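Local coordinates for protein MamA (Candidatus Magnetobacterium bavaricum, PDB 3VTX) that is a mainly helical tetratricopeptide repeat (TPR) protein, of a fold that commonly serves as a protein-binding scaffold, at residues A[92-95]-A[96-100]. Numbering follows the deposited sequence. Where two conformers were deposited one is given.
Sequences AIDA and LQRAI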
ATOM      1  N   ALA A  92      -4.271  10.059  -3.540  1.00 23.81           N
ATOM      2  CA  ALA A  92      -4.151   8.668  -3.118  1.00 23.19           C
ATOM      3  C   ALA A  92      -5.151   7.828  -3.920  1.00 24.30           C
ATOM      4  O   ALA A  92      -4.808   6.797  -4.432  1.00 23.96           O
ATOM      5  CB  ALA A  92      -4.369   8.485  -1.620  1.00 22.03           C
ATOM      6  N   ILE A  93      -6.406   8.266  -3.907  1.00 25.19           N
ATOM      7  CA  ILE A  93      -7.467   7.601  -4.697  1.00 25.36           C
ATOM      8  C   ILE A  93      -7.031   7.492  -6.139  1.00 27.03           C
ATOM      9  O   ILE A  93      -7.120   6.431  -6.749  1.00 24.24           O
ATOM     10  CB  ILE A  93      -8.805   8.358  -4.577  1.00 27.05           C
ATOM     11  CG1 ILE A  93      -9.394   8.236  -3.162  1.00 28.72           C
ATOM     12  CG2 ILE A  93      -9.842   7.815  -5.560  1.00 25.48           C
ATOM     13  CD1 ILE A  93     -10.457   9.290  -2.889  1.00 32.87           C
ATOM     14  N   ASP A  94      -6.632   8.620  -6.725  1.00 26.97           N
ATOM     15  CA  ASP A  94      -6.306   8.618  -8.163  1.00 28.77           C
ATOM     16  C   ASP A  94      -5.250   7.558  -8.480  1.00 27.42           C
ATOM     17  O   ASP A  94      -5.451   6.728  -9.355  1.00 28.89           O
ATOM     18  CB  ASP A  94      -5.850   9.977  -8.672  1.00 28.70           C
ATOM     19  CG  ASP A  94      -6.944  11.051  -8.648  1.00 38.43           C
ATOM     20  OD1 ASP A  94      -8.183  10.784  -8.488  1.00 42.18           O
ATOM     21  OD2 ASP A  94      -6.523  12.231  -8.746  1.00 47.58           O
ATOM     22  N   ALA A  95      -4.162   7.525  -7.702  1.00 25.69           N
ATOM     23  CA  ALA A  95      -3.152   6.557  -7.876  1.00 24.00           C
ATOM     24  C   ALA A  95      -3.558   5.143  -7.607  1.00 24.71           C
ATOM     25  O   ALA A  95      -3.194   4.268  -8.356  1.00 24.07           O
ATOM     26  CB  ALA A  95      -1.890   6.906  -6.976  1.00 24.12           C
ATOM     27  N   LEU A  96      -4.327   4.902  -6.543  1.00 25.42           N
ATOM     28  CA  LEU A  96      -4.721   3.555  -6.228  1.00 24.06           C
ATOM     29  C   LEU A  96      -5.671   3.012  -7.326  1.00 25.28           C
ATOM     30  O   LEU A  96      -5.566   1.824  -7.677  1.00 26.16           O
ATOM     31  CB  LEU A  96      -5.423   3.478  -4.874  1.00 23.85           C
ATOM     32  CG  LEU A  96      -4.484   3.808  -3.720  1.00 23.66           C
ATOM     33  CD1 LEU A  96      -5.209   4.159  -2.448  1.00 21.45           C
ATOM     34  CD2 LEU A  96      -3.569   2.626  -3.469  1.00 23.00           C
ATOM     35  N   GLN A  97      -6.534   3.882  -7.844  1.00 27.01           N
ATOM     36  CA  GLN A  97      -7.438   3.540  -8.967  0.50 28.07           C
ATOM     37  C   GLN A  97      -6.596   3.110 -10.172  1.00 29.10           C
ATOM     38  O   GLN A  97      -6.931   2.121 -10.885  1.00 29.01           O
ATOM     39  CB  GLN A  97      -8.330   4.729  -9.380  0.50 28.38           C
ATOM     40  CG  GLN A  97      -9.546   4.984  -8.487  0.50 30.09           C
ATOM     41  CD  GLN A  97     -10.329   6.206  -8.936  0.50 32.87           C
ATOM     42  OE1 GLN A  97      -9.839   7.014  -9.712  0.50 37.84           O
ATOM     43  NE2 GLN A  97     -11.543   6.341  -8.444  0.50 35.59           N
ATOM     44  N   ARG A  98      -5.538   3.851 -10.419  1.00 28.75           N
ATOM     45  CA  ARG A  98      -4.650   3.483 -11.497  1.00 30.08           C
ATOM     46  C   ARG A  98      -3.992   2.175 -11.276  1.00 28.58           C
ATOM     47  O   ARG A  98      -3.865   1.412 -12.213  1.00 28.62           O
ATOM     48  CB  ARG A  98      -3.660   4.561 -11.859  1.00 30.95           C
ATOM     49  CG  ARG A  98      -4.365   5.759 -12.540  1.00 37.59           C
ATOM     50  CD  ARG A  98      -3.438   6.762 -13.208  1.00 45.47           C
ATOM     51  NE  ARG A  98      -3.496   8.070 -12.544  1.00 52.20           N
ATOM     52  CZ  ARG A  98      -4.364   9.055 -12.789  1.00 55.30           C
ATOM     53  NH1 ARG A  98      -5.301   8.949 -13.731  1.00 58.89           N
ATOM     54  NH2 ARG A  98      -4.272  10.173 -12.084  1.00 55.64           N
ATOM     55  N   ALA A  99      -3.585   1.877 -10.035  1.00 26.98           N
ATOM     56  CA  ALA A  99      -2.981   0.590  -9.724  1.00 25.20           C
ATOM     57  C   ALA A  99      -3.936  -0.568 -10.013  1.00 26.28           C
ATOM     58  O   ALA A  99      -3.557  -1.661 -10.525  1.00 29.97           O
ATOM     59  CB  ALA A  99      -2.565   0.530  -8.224  1.00 23.33           C
ATOM     60  N   ILE A 100      -5.161  -0.375  -9.591  1.00 26.74           N
ATOM     61  CA  ILE A 100      -6.195  -1.386  -9.699  1.00 27.50           C
ATOM     62  C   ILE A 100      -6.557  -1.564 -11.194  1.00 29.18           C
ATOM     63  O   ILE A 100      -6.922  -2.654 -11.634  1.00 32.17           O
ATOM     64  CB  ILE A 100      -7.428  -0.965  -8.895  1.00 27.38           C
ATOM     65  CG1 ILE A 100      -7.108  -1.201  -7.410  1.00 27.33           C
ATOM     66  CG2 ILE A 100      -8.701  -1.744  -9.328  1.00 28.07           C
ATOM     67  CD1 ILE A 100      -8.057  -0.417  -6.516  1.00 27.68           C
TER
HETATM   68  O   HOH W   1      -7.414   7.335 -11.422  1.00 40.23           O
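Successive turns of one alpha helix meet here, in the middle of helix 89-102, within a tetratricopeptide repeat region. Four i to i+4 backbone hydrogen bonds join Ala92-Ala95 to Leu96-Ala99. The shortest, from Gln97 N to Ile93 O (2.8 Å), is close to straight (N-H...O angle 165°). On the side facing helix 107-119, Ile93 and Gln97 lie side by side. In the Gln97 conformer described, CG sits beside its own backbone N (chi1 -79°), and the extended chain beyond it brings Gln97 NE2 alongside Ile93 CG2 (3.7 Å). In this conformer one water bridges the two turns, donating to Asp94 O (2.9 Å) and to Gln97 OE1 (3.0 Å). Asp94 O also accepts from Arg98 N. The Arg98 chain bends at chi3 (-115°), leaving Asp94 O and the water above one guanidinium face, both displaced toward its rim. Asp94 OD2, 4.5 Å from Arg98 NH2, lies well out of the guanidinium plane and no N-H points at it, so any attraction is probably one of charge alone. Asp94 OD1 is hydrogen-bonded to Gln90 NE2. Ala92, Leu96 and Ala99 pack on helix 73-85, while Ile93, Gln97 and Ile100 touch helix 107-119, so this helix is wedged between its two neighbours.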